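Yeast glycogen phosphorylase (PDB 1YGP) belongs to the carbohydrate phosphorylase family, has the two-lobed GT-B fold and holds pyridoxal-5'-phosphate in a pocket within the chain. Local coordinates at residues 487-492 with 509-514; 526-531 with 568-573; 729-734 with 854-859; 733-738 with 846-851; 749-754 with 850-855. All coordinates share one frame; numbering follows the deposited sequence.

Contact 1: residues 487-492 with 509-514; sequences LHSELI and FVNVTN
S489 makes both of its hydrogen bonds to the 509-514 segment through OG, while its CB rests against N511 CB. N511 turns its amide toward the helix and gives ND2 to S489 OG at 2.7 Å, with an N-H...O angle of 149°. The same hydroxyl passes its own proton to the backbone oxygen of V510, OG to O 3.2 Å, arriving 27° off the carbonyl plane. One small side chain is thus acceptor and donor together, a task that suits serine: its CB points at the strand and its short reach lets the backbones come close, with the CA atoms of S489 and N511 5.5 Å apart. N511 can answer because its CG stands anti to the backbone N (chi1 176°), which extends the amide along the flank of the serine. Further out, V510 is held by backbone bonds to V481 and G483, its side chain turned from helix 486-494 and packed on I872. The chain runs from strand 478-483 through helices 486-494 and 498-504 to strand 509-511, a beta-alpha-beta crossover at the border of the mixed sheet. Because both links are directional, the buried hydroxyl is satisfied on both counts, and they tie this turn of the helix to the border strand.

Contact 2: residues 526-531 with 568-573; sequences NPSLAK and NQVKLN
The first turn of helix 527-536 lies against the side of helix 562-584, and the backbones come nearest at S528 and V570, whose CA atoms are 6.0 Å apart. V570 carries the meeting, mostly with one branch. Its CG1, anti to the backbone N (chi1 -179°), reaches into the opening turn of the other helix and sits 3.5 Å from the backbone N of L529. The same methyl touches S528 CB at 3.8 Å and L529 CB at 3.9 Å, while its twin CG2 lies beside the carbonyl oxygen of S528. A beta-branched residue fits here because both methyls can lie against the same turn, and small S528 keeps the way open. N526 sits at the N-cap of helix 527-536, just ahead of P527, whose missing N-H costs nothing in a first turn. The cap is a weak one, L529 N to N526 OD1 3.5 Å, and that oxygen has a firmer partner in N574 ND2 of the longer helix. N526 OD1 also lies 3.9 Å from V570 CG1, so the cap forms one wall around the methyl. Its other amide atom, ND2, bonds N732 OD1. Beyond CB, L529 runs toward W567, also on helix 562-584, which widens the apolar side of the pair. Next to V570 in the chain, K571 sends its amine to the carbonyl oxygens of P706, S708 and N732, drawing the long helix to the loops before strands 710-713 and 735-739 of the parallel sheet.

Contact 3: residues 729-734 with 854-859; sequences FVMNGG and ANVGFF
V856 is the apolar centre on which V730 and M731 both close. Its CG2 meets V730 CG1 at 3.4 Å, the two valines sliding past each other in opposite directions. Its other methyl, CG1, lies 4.0 Å from M731 CE, and here the side chains cross at about a right angle. Methionine manages this by running out extended and then bending at its last torsion (chi3 -71°), which folds the terminal methyl over the valine. V856 CG2 also lies at the edge of the F859 ring, in its plane, and I747 adds further cover by touching both V730 and F859.

Backbone hydrogen bonds shape each partner. Helix 724-730 ends in a Schellman motif, with G734 N to F729 O at 3.1 Å and G733 N to V730 O at 2.8 Å. G733, the C-prime residue, takes the positive phi (74°) that glycine accepts easily. N732 N also reaches F729 O, from the opposite face of that carbonyl to G734 N. Within the 854-859 segment, F859 N returns to V856 O at 2.9 Å. The same helix 724-730 carries T724, S725 and K728 of the pyridoxal-5'-phosphate pocket, and the M731 side chain is about 11 Å from that ligand. Several backbone groups at these helix ends are paired within their own segments, consistent with a junction made by nondirectional apolar packing, where close fit counts more than exact angle.

Contact 4: residues 733-738 with 846-851; sequences GGLIIG and LKKSVL
L735 spreads its two methyls over the aliphatic part of K848, the side chains crossing at about a right angle. CD2 of L735 lies 3.7 Å from K848 CB, and CD1 of L735 is as near, 3.7 Å, to K848 CD. A lysine serves well on such a border: its extended methylenes cover the leucine, while the amine travels on to a salt bridge with E837. F757 backs both residues from the neighbouring strand. The polar half of the contact is one hydrogen bond, from S849 OG to G733 O, 2.7 Å long. The hydroxyl comes to a lone pair in the carbonyl plane, with a C=O...O angle of 108°. Its torsion, OG anti to the backbone N (chi1 -176°), brings it to the turn, and with no side chain on G733 the hydroxyl can come in close beside the glycine. W567 NE1 donates to S849 OG, so this buried serine both gives and receives. The turn leads directly into strand 735-739, one of six parallel strands, and helix 842-856 lies at the strand's beginning, an alpha/beta arrangement in keeping with the Rossmann-like domains of a GT-B fold.

Contact 5: residues 749-754 with 850-855; sequences REIGED and VLSLAN
I751 makes the tight part of this contact by fitting its two arms against helix 842-856. Its CD1 reaches S852 OG at 3.6 Å, and its CG2 rests against N855 CB at 3.9 Å. Both arms can touch at once because CG1 lies between the backbone N and the carbonyl carbon (chi1 69°), which leaves CG2 to face the asparagine. The carbonyl oxygen of E750 adds a third touch, 3.5 Å from N855 CB. S852 can meet the isoleucine because its hydroxyl is already bonded to K848 O in its own helix; N855 likewise bends ND2 back to L851 O in a weak bond. The looser side belongs to charges. E750 lies at the margin of the contact, where its OE2 takes R749 NE at 3.3 Å through the anti lone pair, forming a salt bridge with the exposed R749. That arginine has a second acidic partner in E746, so it is shared by two carboxylates. Just past I751, G752 leaves helical geometry with a positive phi (103°) and turns the chain toward strand 757-759. Helix 743-751 thus connects the adjacent parallel strands 735-739 and 757-759, the beta-alpha-beta crossover of a Rossmann-like sheet, and here its end packs on helix 842-856.

How the contacts relate
Contacts 3, 4 and 5 share helix 842-856, which meets, along its length, the start of a strand, a crossover helix and a helix end; L853 of that helix lies close to the M731-G733 backbone. Contacts 3 and 4 are buried, whereas 1, 2 and 5 are partly open. Contact 2 joins the same cluster, with L529 touching both M731 and L853. Contact 1 belongs to the other, mixed sheet, yet T513 packs on F858 and N514 on F859 of contact 3. Chemistry varies accordingly: contacts 2, 3 and 5 rest on packing, contact 1 on hydrogen bonds through a serine, and contact 4 combines the two.

Contact 1: residues 487-492 with 509-514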
# COMPACT_ATOMS: atom_id res chain seq x y z
N LEU A 487 21.62 -7.05 -39.27
CA LEU A 487 22.93 -6.41 -39.28
C LEU A 487 23.60 -6.46 -37.92
O LEU A 487 24.82 -6.60 -37.82
CB LEU A 487 22.83 -4.94 -39.68
CG LEU A 487 23.82 -4.44 -40.72
CD1 LEU A 487 23.39 -4.93 -42.11
CD2 LEU A 487 23.86 -2.92 -40.69
N HIS A 488 22.81 -6.34 -36.85
CA HIS A 488 23.33 -6.43 -35.50
C HIS A 488 23.83 -7.84 -35.32
O HIS A 488 24.95 -8.03 -34.88
CB HIS A 488 22.24 -6.13 -34.46
CG HIS A 488 22.64 -6.39 -33.01
ND1 HIS A 488 23.73 -6.06 -32.33
CD2 HIS A 488 21.85 -7.09 -32.15
CE1 HIS A 488 23.63 -6.55 -31.11
NE2 HIS A 488 22.49 -7.17 -31.02
N SER A 489 23.03 -8.82 -35.69
CA SER A 489 23.40 -10.20 -35.53
C SER A 489 24.69 -10.58 -36.22
O SER A 489 25.56 -11.23 -35.61
CB SER A 489 22.28 -11.05 -36.04
OG SER A 489 21.32 -11.19 -35.00
N GLU A 490 24.84 -10.12 -37.46
CA GLU A 490 26.07 -10.36 -38.20
C GLU A 490 27.20 -9.75 -37.38
O GLU A 490 28.18 -10.44 -37.04
CB GLU A 490 26.01 -9.67 -39.54
N LEU A 491 26.99 -8.51 -36.93
CA LEU A 491 27.98 -7.81 -36.17
C LEU A 491 28.31 -8.55 -34.88
O LEU A 491 29.50 -8.63 -34.60
CB LEU A 491 27.49 -6.42 -35.85
CG LEU A 491 28.51 -5.44 -35.27
CD1 LEU A 491 29.67 -5.32 -36.24
CD2 LEU A 491 27.86 -4.07 -35.03
N ILE A 492 27.41 -9.15 -34.10
CA ILE A 492 27.91 -9.82 -32.89
C ILE A 492 28.74 -11.05 -33.25
O ILE A 492 29.74 -11.30 -32.55
CB ILE A 492 26.77 -10.25 -31.86
CG1 ILE A 492 25.58 -10.96 -32.46
CG2 ILE A 492 26.35 -8.96 -31.17
CD1 ILE A 492 24.47 -11.21 -31.42
N PHE A 509 24.30 -18.93 -33.06
CA PHE A 509 24.11 -17.51 -33.08
C PHE A 509 23.14 -17.24 -34.20
O PHE A 509 23.41 -17.42 -35.38
CB PHE A 509 25.43 -16.82 -33.32
CG PHE A 509 26.43 -16.97 -32.17
CD1 PHE A 509 27.18 -18.14 -32.03
CD2 PHE A 509 26.59 -15.93 -31.27
CE1 PHE A 509 28.10 -18.25 -30.98
CE2 PHE A 509 27.52 -16.05 -30.22
CZ PHE A 509 28.27 -17.21 -30.08
N VAL A 510 22.00 -16.77 -33.76
CA VAL A 510 20.82 -16.55 -34.56
C VAL A 510 20.40 -15.06 -34.62
O VAL A 510 20.97 -14.16 -33.97
CB VAL A 510 19.85 -17.55 -33.86
CG1 VAL A 510 18.40 -17.12 -33.74
CG2 VAL A 510 19.98 -18.81 -34.69
N ASN A 511 19.41 -14.75 -35.45
CA ASN A 511 18.88 -13.41 -35.49
C ASN A 511 17.36 -13.44 -35.42
O ASN A 511 16.75 -14.28 -36.08
CB ASN A 511 19.24 -12.69 -36.76
CG ASN A 511 18.54 -11.33 -36.76
OD1 ASN A 511 17.60 -11.06 -37.50
ND2 ASN A 511 18.88 -10.45 -35.85
N VAL A 512 16.72 -12.61 -34.60
CA VAL A 512 15.29 -12.42 -34.69
C VAL A 512 15.10 -10.91 -34.53
O VAL A 512 15.29 -10.33 -33.46
CB VAL A 512 14.50 -13.14 -33.58
CG1 VAL A 512 13.03 -12.95 -33.92
CG2 VAL A 512 14.81 -14.63 -33.49
N THR A 513 14.85 -10.24 -35.64
CA THR A 513 14.57 -8.82 -35.71
C THR A 513 13.34 -8.53 -34.88
O THR A 513 12.34 -9.25 -34.94
CB THR A 513 14.36 -8.44 -37.18
OG1 THR A 513 15.64 -8.67 -37.79
CG2 THR A 513 13.86 -7.02 -37.40
N ASN A 514 13.49 -7.48 -34.07
CA ASN A 514 12.45 -7.02 -33.15
C ASN A 514 11.20 -6.55 -33.82
O ASN A 514 11.16 -6.46 -35.05
CB ASN A 514 13.01 -5.91 -32.30
CG ASN A 514 13.93 -6.46 -31.21
OD1 ASN A 514 14.58 -5.69 -30.52
ND2 ASN A 514 14.11 -7.74 -30.94

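Contact 2: residues 526-531 with 568-573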
# COMPACT_ATOMS: atom_id res chain seq x y z
N ASN A 526 -4.20 4.34 -32.73
CA ASN A 526 -4.76 5.01 -33.90
C ASN A 526 -6.03 4.35 -34.42
O ASN A 526 -6.08 3.86 -35.56
CB ASN A 526 -3.70 5.05 -34.98
CG ASN A 526 -3.89 6.14 -36.03
OD1 ASN A 526 -4.95 6.77 -36.20
ND2 ASN A 526 -2.85 6.43 -36.81
N PRO A 527 -7.14 4.35 -33.66
CA PRO A 527 -8.42 3.77 -34.04
C PRO A 527 -8.95 4.27 -35.37
O PRO A 527 -9.39 3.47 -36.19
CB PRO A 527 -9.32 4.11 -32.90
CG PRO A 527 -8.78 5.43 -32.37
CD PRO A 527 -7.30 5.10 -32.41
N SER A 528 -8.87 5.58 -35.62
CA SER A 528 -9.37 6.24 -36.82
C SER A 528 -8.74 5.64 -38.08
O SER A 528 -9.43 5.50 -39.09
CB SER A 528 -9.08 7.75 -36.71
OG SER A 528 -8.26 8.03 -35.56
N LEU A 529 -7.46 5.26 -38.03
CA LEU A 529 -6.83 4.56 -39.13
C LEU A 529 -7.27 3.10 -39.07
O LEU A 529 -7.57 2.54 -40.13
CB LEU A 529 -5.31 4.63 -39.03
CG LEU A 529 -4.46 3.83 -40.04
CD1 LEU A 529 -4.84 4.21 -41.46
CD2 LEU A 529 -3.00 4.11 -39.81
N ALA A 530 -7.36 2.46 -37.91
CA ALA A 530 -7.79 1.06 -37.84
C ALA A 530 -9.17 0.84 -38.45
O ALA A 530 -9.45 -0.20 -39.05
CB ALA A 530 -7.84 0.57 -36.41
N LYS A 531 -10.05 1.84 -38.32
CA LYS A 531 -11.37 1.80 -38.92
C LYS A 531 -11.18 1.97 -40.42
O LYS A 531 -11.72 1.15 -41.16
CB LYS A 531 -12.27 2.93 -38.39
N ASN A 568 -5.37 11.37 -45.36
CA ASN A 568 -4.84 12.58 -44.80
C ASN A 568 -5.68 13.06 -43.63
O ASN A 568 -5.14 13.44 -42.59
CB ASN A 568 -4.75 13.65 -45.85
CG ASN A 568 -3.89 14.80 -45.35
OD1 ASN A 568 -4.25 15.96 -45.49
ND2 ASN A 568 -2.72 14.63 -44.75
N GLN A 569 -7.01 12.96 -43.75
CA GLN A 569 -7.92 13.40 -42.70
C GLN A 569 -7.67 12.73 -41.37
O GLN A 569 -7.65 13.39 -40.32
CB GLN A 569 -9.35 13.13 -43.13
CG GLN A 569 -10.40 13.57 -42.14
CD GLN A 569 -10.36 15.07 -41.94
OE1 GLN A 569 -9.77 15.61 -41.01
NE2 GLN A 569 -10.99 15.79 -42.85
N VAL A 570 -7.42 11.41 -41.42
CA VAL A 570 -7.11 10.63 -40.22
C VAL A 570 -5.92 11.34 -39.52
O VAL A 570 -5.98 11.84 -38.40
CB VAL A 570 -6.76 9.16 -40.65
CG1 VAL A 570 -6.46 8.33 -39.43
CG2 VAL A 570 -7.92 8.49 -41.36
N LYS A 571 -4.85 11.54 -40.28
CA LYS A 571 -3.64 12.12 -39.75
C LYS A 571 -3.88 13.53 -39.24
O LYS A 571 -3.25 13.91 -38.25
CB LYS A 571 -2.58 12.05 -40.87
CG LYS A 571 -1.18 12.60 -40.58
CD LYS A 571 -0.43 11.98 -39.42
CE LYS A 571 0.07 10.61 -39.80
NZ LYS A 571 0.79 9.99 -38.71
N LEU A 572 -4.81 14.30 -39.80
CA LEU A 572 -5.09 15.67 -39.34
C LEU A 572 -5.80 15.60 -37.99
O LEU A 572 -5.43 16.31 -37.05
CB LEU A 572 -5.98 16.42 -40.40
CG LEU A 572 -6.37 17.93 -40.40
CD1 LEU A 572 -7.55 18.16 -39.49
CD2 LEU A 572 -5.22 18.78 -39.91
N ASN A 573 -6.78 14.70 -37.83
CA ASN A 573 -7.49 14.58 -36.57
C ASN A 573 -6.51 14.12 -35.51
O ASN A 573 -6.50 14.69 -34.42
CB ASN A 573 -8.64 13.58 -36.66
CG ASN A 573 -9.66 13.88 -37.77
OD1 ASN A 573 -10.22 12.96 -38.37
ND2 ASN A 573 -9.96 15.13 -38.11

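Contact 3: residues 729-734 with 854-859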
# COMPACT_ATOMS: atom_id res chain seq x y z
N PHE A 729 6.31 4.33 -35.67
CA PHE A 729 6.04 5.46 -36.54
C PHE A 729 5.66 4.95 -37.91
O PHE A 729 4.66 5.42 -38.49
CB PHE A 729 7.25 6.34 -36.68
CG PHE A 729 7.46 7.23 -35.48
CD1 PHE A 729 6.61 8.32 -35.26
CD2 PHE A 729 8.49 6.97 -34.58
CE1 PHE A 729 6.79 9.13 -34.14
CE2 PHE A 729 8.65 7.79 -33.46
CZ PHE A 729 7.81 8.86 -33.24
N VAL A 730 6.36 3.95 -38.44
CA VAL A 730 6.04 3.44 -39.76
C VAL A 730 4.63 2.89 -39.78
O VAL A 730 3.84 3.34 -40.63
CB VAL A 730 7.09 2.38 -40.15
CG1 VAL A 730 6.69 1.64 -41.41
CG2 VAL A 730 8.40 3.11 -40.43
N MET A 731 4.22 2.04 -38.82
CA MET A 731 2.85 1.47 -38.73
C MET A 731 1.70 2.48 -38.72
O MET A 731 0.52 2.17 -38.84
CB MET A 731 2.78 0.60 -37.47
CG MET A 731 1.53 -0.28 -37.24
SD MET A 731 1.88 -1.56 -36.01
CE MET A 731 2.97 -2.59 -36.96
N ASN A 732 2.06 3.75 -38.55
CA ASN A 732 1.10 4.80 -38.46
C ASN A 732 1.26 5.82 -39.58
O ASN A 732 0.73 6.93 -39.49
CB ASN A 732 1.25 5.42 -37.05
CG ASN A 732 0.54 4.62 -35.95
OD1 ASN A 732 -0.66 4.74 -35.73
ND2 ASN A 732 1.22 3.79 -35.18
N GLY A 733 1.97 5.47 -40.66
CA GLY A 733 2.13 6.34 -41.82
C GLY A 733 3.07 7.53 -41.63
O GLY A 733 3.02 8.51 -42.39
N GLY A 734 3.96 7.48 -40.65
CA GLY A 734 4.88 8.58 -40.43
C GLY A 734 6.09 8.34 -41.30
O GLY A 734 6.39 7.17 -41.60
N ALA A 854 1.30 -0.33 -45.67
CA ALA A 854 1.11 -1.50 -46.48
C ALA A 854 2.22 -2.51 -46.27
O ALA A 854 1.96 -3.71 -46.28
CB ALA A 854 1.05 -1.06 -47.93
N ASN A 855 3.44 -2.05 -46.03
CA ASN A 855 4.57 -2.95 -45.86
C ASN A 855 5.18 -3.02 -44.46
O ASN A 855 6.21 -3.67 -44.23
CB ASN A 855 5.62 -2.56 -46.87
CG ASN A 855 5.13 -2.68 -48.30
OD1 ASN A 855 4.78 -3.74 -48.82
ND2 ASN A 855 5.01 -1.55 -48.96
N VAL A 856 4.54 -2.42 -43.44
CA VAL A 856 5.06 -2.48 -42.08
C VAL A 856 4.89 -3.85 -41.43
O VAL A 856 5.64 -4.23 -40.53
CB VAL A 856 4.38 -1.40 -41.23
CG1 VAL A 856 2.95 -1.79 -40.84
CG2 VAL A 856 5.27 -1.17 -40.02
N GLY A 857 3.93 -4.66 -41.88
CA GLY A 857 3.58 -5.93 -41.28
C GLY A 857 4.67 -6.89 -40.84
O GLY A 857 4.42 -7.67 -39.92
N PHE A 858 5.87 -6.93 -41.41
CA PHE A 858 6.89 -7.85 -40.93
C PHE A 858 7.30 -7.48 -39.51
O PHE A 858 7.73 -8.34 -38.73
CB PHE A 858 8.08 -7.78 -41.84
CG PHE A 858 9.36 -8.46 -41.36
CD1 PHE A 858 9.56 -9.82 -41.59
CD2 PHE A 858 10.36 -7.70 -40.76
CE1 PHE A 858 10.77 -10.41 -41.22
CE2 PHE A 858 11.57 -8.30 -40.38
CZ PHE A 858 11.77 -9.65 -40.61
N PHE A 859 7.17 -6.21 -39.13
CA PHE A 859 7.58 -5.82 -37.81
C PHE A 859 6.48 -6.10 -36.78
O PHE A 859 6.49 -5.49 -35.71
CB PHE A 859 7.95 -4.34 -37.82
CG PHE A 859 9.00 -4.03 -38.85
CD1 PHE A 859 10.27 -4.61 -38.75
CD2 PHE A 859 8.68 -3.20 -39.93
CE1 PHE A 859 11.23 -4.36 -39.74
CE2 PHE A 859 9.65 -2.96 -40.91
CZ PHE A 859 10.91 -3.54 -40.82

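Contact 4: residues 733-738 with 846-851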
# COMPACT_ATOMS: atom_id res chain seq x y z
N GLY A 733 1.97 5.47 -40.66
CA GLY A 733 2.13 6.34 -41.82
C GLY A 733 3.07 7.53 -41.63
O GLY A 733 3.02 8.51 -42.39
N GLY A 734 3.96 7.48 -40.65
CA GLY A 734 4.88 8.58 -40.43
C GLY A 734 6.09 8.34 -41.30
O GLY A 734 6.39 7.17 -41.60
N LEU A 735 6.79 9.38 -41.75
CA LEU A 735 7.99 9.12 -42.54
C LEU A 735 9.24 9.28 -41.67
O LEU A 735 9.19 9.97 -40.66
CB LEU A 735 7.97 10.06 -43.74
CG LEU A 735 6.80 9.99 -44.77
CD1 LEU A 735 7.29 10.62 -46.06
CD2 LEU A 735 6.41 8.56 -45.14
N ILE A 736 10.36 8.65 -41.99
CA ILE A 736 11.58 8.62 -41.19
C ILE A 736 12.60 9.51 -41.89
O ILE A 736 12.70 9.44 -43.13
CB ILE A 736 12.22 7.19 -41.12
CG1 ILE A 736 11.22 6.12 -40.68
CG2 ILE A 736 13.45 7.22 -40.23
CD1 ILE A 736 10.53 6.23 -39.32
N ILE A 737 13.31 10.36 -41.13
CA ILE A 737 14.53 10.98 -41.64
C ILE A 737 15.54 10.27 -40.73
O ILE A 737 15.45 10.35 -39.50
CB ILE A 737 14.60 12.55 -41.46
CG1 ILE A 737 15.99 13.00 -41.92
CG2 ILE A 737 14.31 13.02 -40.04
CD1 ILE A 737 16.14 14.52 -42.14
N GLY A 738 16.50 9.51 -41.26
CA GLY A 738 17.38 8.78 -40.38
C GLY A 738 18.71 8.45 -40.99
O GLY A 738 18.96 8.66 -42.19
N LEU A 846 1.63 11.44 -49.31
CA LEU A 846 0.59 10.52 -48.91
C LEU A 846 0.78 9.12 -49.48
O LEU A 846 0.46 8.11 -48.84
CB LEU A 846 -0.74 11.15 -49.32
CG LEU A 846 -1.61 11.90 -48.25
CD1 LEU A 846 -0.81 12.41 -47.06
CD2 LEU A 846 -2.27 13.07 -48.96
N LYS A 847 1.39 9.00 -50.65
CA LYS A 847 1.67 7.70 -51.23
C LYS A 847 2.76 7.08 -50.41
O LYS A 847 2.66 5.89 -50.13
CB LYS A 847 2.16 7.83 -52.67
N LYS A 848 3.77 7.81 -49.94
CA LYS A 848 4.82 7.24 -49.10
C LYS A 848 4.27 6.68 -47.79
O LYS A 848 4.62 5.59 -47.35
CB LYS A 848 5.86 8.27 -48.76
CG LYS A 848 6.62 8.71 -50.01
CD LYS A 848 7.68 9.74 -49.67
CE LYS A 848 8.54 9.87 -50.89
NZ LYS A 848 9.71 10.65 -50.55
N SER A 849 3.33 7.42 -47.19
CA SER A 849 2.65 7.01 -45.98
C SER A 849 1.81 5.74 -46.17
O SER A 849 1.95 4.79 -45.37
CB SER A 849 1.80 8.20 -45.55
OG SER A 849 1.14 7.98 -44.32
N VAL A 850 0.97 5.63 -47.22
CA VAL A 850 0.13 4.44 -47.46
C VAL A 850 1.01 3.24 -47.72
O VAL A 850 0.80 2.17 -47.16
CB VAL A 850 -0.81 4.64 -48.68
CG1 VAL A 850 -1.62 3.38 -48.91
CG2 VAL A 850 -1.84 5.74 -48.39
N LEU A 851 2.04 3.41 -48.54
CA LEU A 851 2.95 2.32 -48.78
C LEU A 851 3.67 1.92 -47.50
O LEU A 851 3.82 0.71 -47.31
CB LEU A 851 3.91 2.74 -49.88
CG LEU A 851 3.24 2.82 -51.24
CD1 LEU A 851 4.22 3.42 -52.21
CD2 LEU A 851 2.73 1.44 -51.68

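Contact 5: residues 749-754 with 850-855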
# COMPACT_ATOMS: atom_id res chain seq x y z
N ARG A 749 14.47 -1.86 -46.31
CA ARG A 749 14.29 -3.09 -47.06
C ARG A 749 12.80 -3.35 -47.30
O ARG A 749 12.35 -3.32 -48.43
CB ARG A 749 14.91 -4.22 -46.27
CG ARG A 749 14.85 -5.61 -46.87
CD ARG A 749 15.29 -6.61 -45.81
NE ARG A 749 14.23 -6.84 -44.85
CZ ARG A 749 14.44 -7.40 -43.65
NH1 ARG A 749 15.66 -7.78 -43.27
NH2 ARG A 749 13.41 -7.58 -42.83
N GLU A 750 12.03 -3.51 -46.23
CA GLU A 750 10.61 -3.81 -46.29
C GLU A 750 9.75 -2.78 -46.99
O GLU A 750 8.92 -3.17 -47.81
CB GLU A 750 10.04 -3.96 -44.90
CG GLU A 750 10.61 -5.15 -44.17
CD GLU A 750 10.15 -6.46 -44.77
OE1 GLU A 750 8.94 -6.66 -44.85
OE2 GLU A 750 11.01 -7.27 -45.12
N ILE A 751 9.86 -1.48 -46.71
CA ILE A 751 8.95 -0.53 -47.34
C ILE A 751 9.54 0.14 -48.57
O ILE A 751 8.82 0.84 -49.28
CB ILE A 751 8.50 0.58 -46.34
CG1 ILE A 751 9.64 1.51 -46.00
CG2 ILE A 751 7.95 -0.07 -45.07
CD1 ILE A 751 9.10 2.82 -45.40
N GLY A 752 10.82 -0.04 -48.86
CA GLY A 752 11.42 0.53 -50.05
C GLY A 752 12.24 1.77 -49.79
O GLY A 752 11.79 2.75 -49.19
N GLU A 753 13.44 1.81 -50.35
CA GLU A 753 14.33 2.95 -50.18
C GLU A 753 13.72 4.29 -50.58
O GLU A 753 13.93 5.32 -49.94
CB GLU A 753 15.62 2.77 -51.00
N ASP A 754 12.87 4.27 -51.59
CA ASP A 754 12.24 5.49 -52.06
C ASP A 754 11.23 6.08 -51.08
O ASP A 754 10.62 7.11 -51.35
CB ASP A 754 11.59 5.21 -53.43
CG ASP A 754 10.76 3.92 -53.54
OD1 ASP A 754 11.34 2.85 -53.74
OD2 ASP A 754 9.53 4.00 -53.42
N VAL A 850 0.97 5.63 -47.22
CA VAL A 850 0.13 4.44 -47.46
C VAL A 850 1.01 3.24 -47.72
O VAL A 850 0.80 2.17 -47.16
CB VAL A 850 -0.81 4.64 -48.68
CG1 VAL A 850 -1.62 3.38 -48.91
CG2 VAL A 850 -1.84 5.74 -48.39
N LEU A 851 2.04 3.41 -48.54
CA LEU A 851 2.95 2.32 -48.78
C LEU A 851 3.67 1.92 -47.50
O LEU A 851 3.82 0.71 -47.31
CB LEU A 851 3.91 2.74 -49.88
CG LEU A 851 3.24 2.82 -51.24
CD1 LEU A 851 4.22 3.42 -52.21
CD2 LEU A 851 2.73 1.44 -51.68
N SER A 852 4.07 2.84 -46.61
CA SER A 852 4.67 2.48 -45.34
C SER A 852 3.80 1.47 -44.59
O SER A 852 4.23 0.34 -44.33
CB SER A 852 4.85 3.73 -44.48
OG SER A 852 5.96 4.48 -44.92
N LEU A 853 2.54 1.86 -44.36
CA LEU A 853 1.53 1.01 -43.75
C LEU A 853 1.40 -0.36 -44.36
O LEU A 853 1.40 -1.39 -43.69
CB LEU A 853 0.18 1.65 -43.87
CG LEU A 853 -0.43 2.19 -42.65
CD1 LEU A 853 -0.93 1.02 -41.78
CD2 LEU A 853 0.58 3.14 -42.04
N ALA A 854 1.30 -0.33 -45.67
CA ALA A 854 1.11 -1.50 -46.48
C ALA A 854 2.22 -2.51 -46.27
O ALA A 854 1.96 -3.71 -46.28
CB ALA A 854 1.05 -1.06 -47.93
N ASN A 855 3.44 -2.05 -46.03
CA ASN A 855 4.57 -2.95 -45.86
C ASN A 855 5.18 -3.02 -44.46
O ASN A 855 6.21 -3.67 -44.23
CB ASN A 855 5.62 -2.56 -46.87
CG ASN A 855 5.13 -2.68 -48.30
OD1 ASN A 855 4.78 -3.74 -48.82
ND2 ASN A 855 5.01 -1.55 -48.96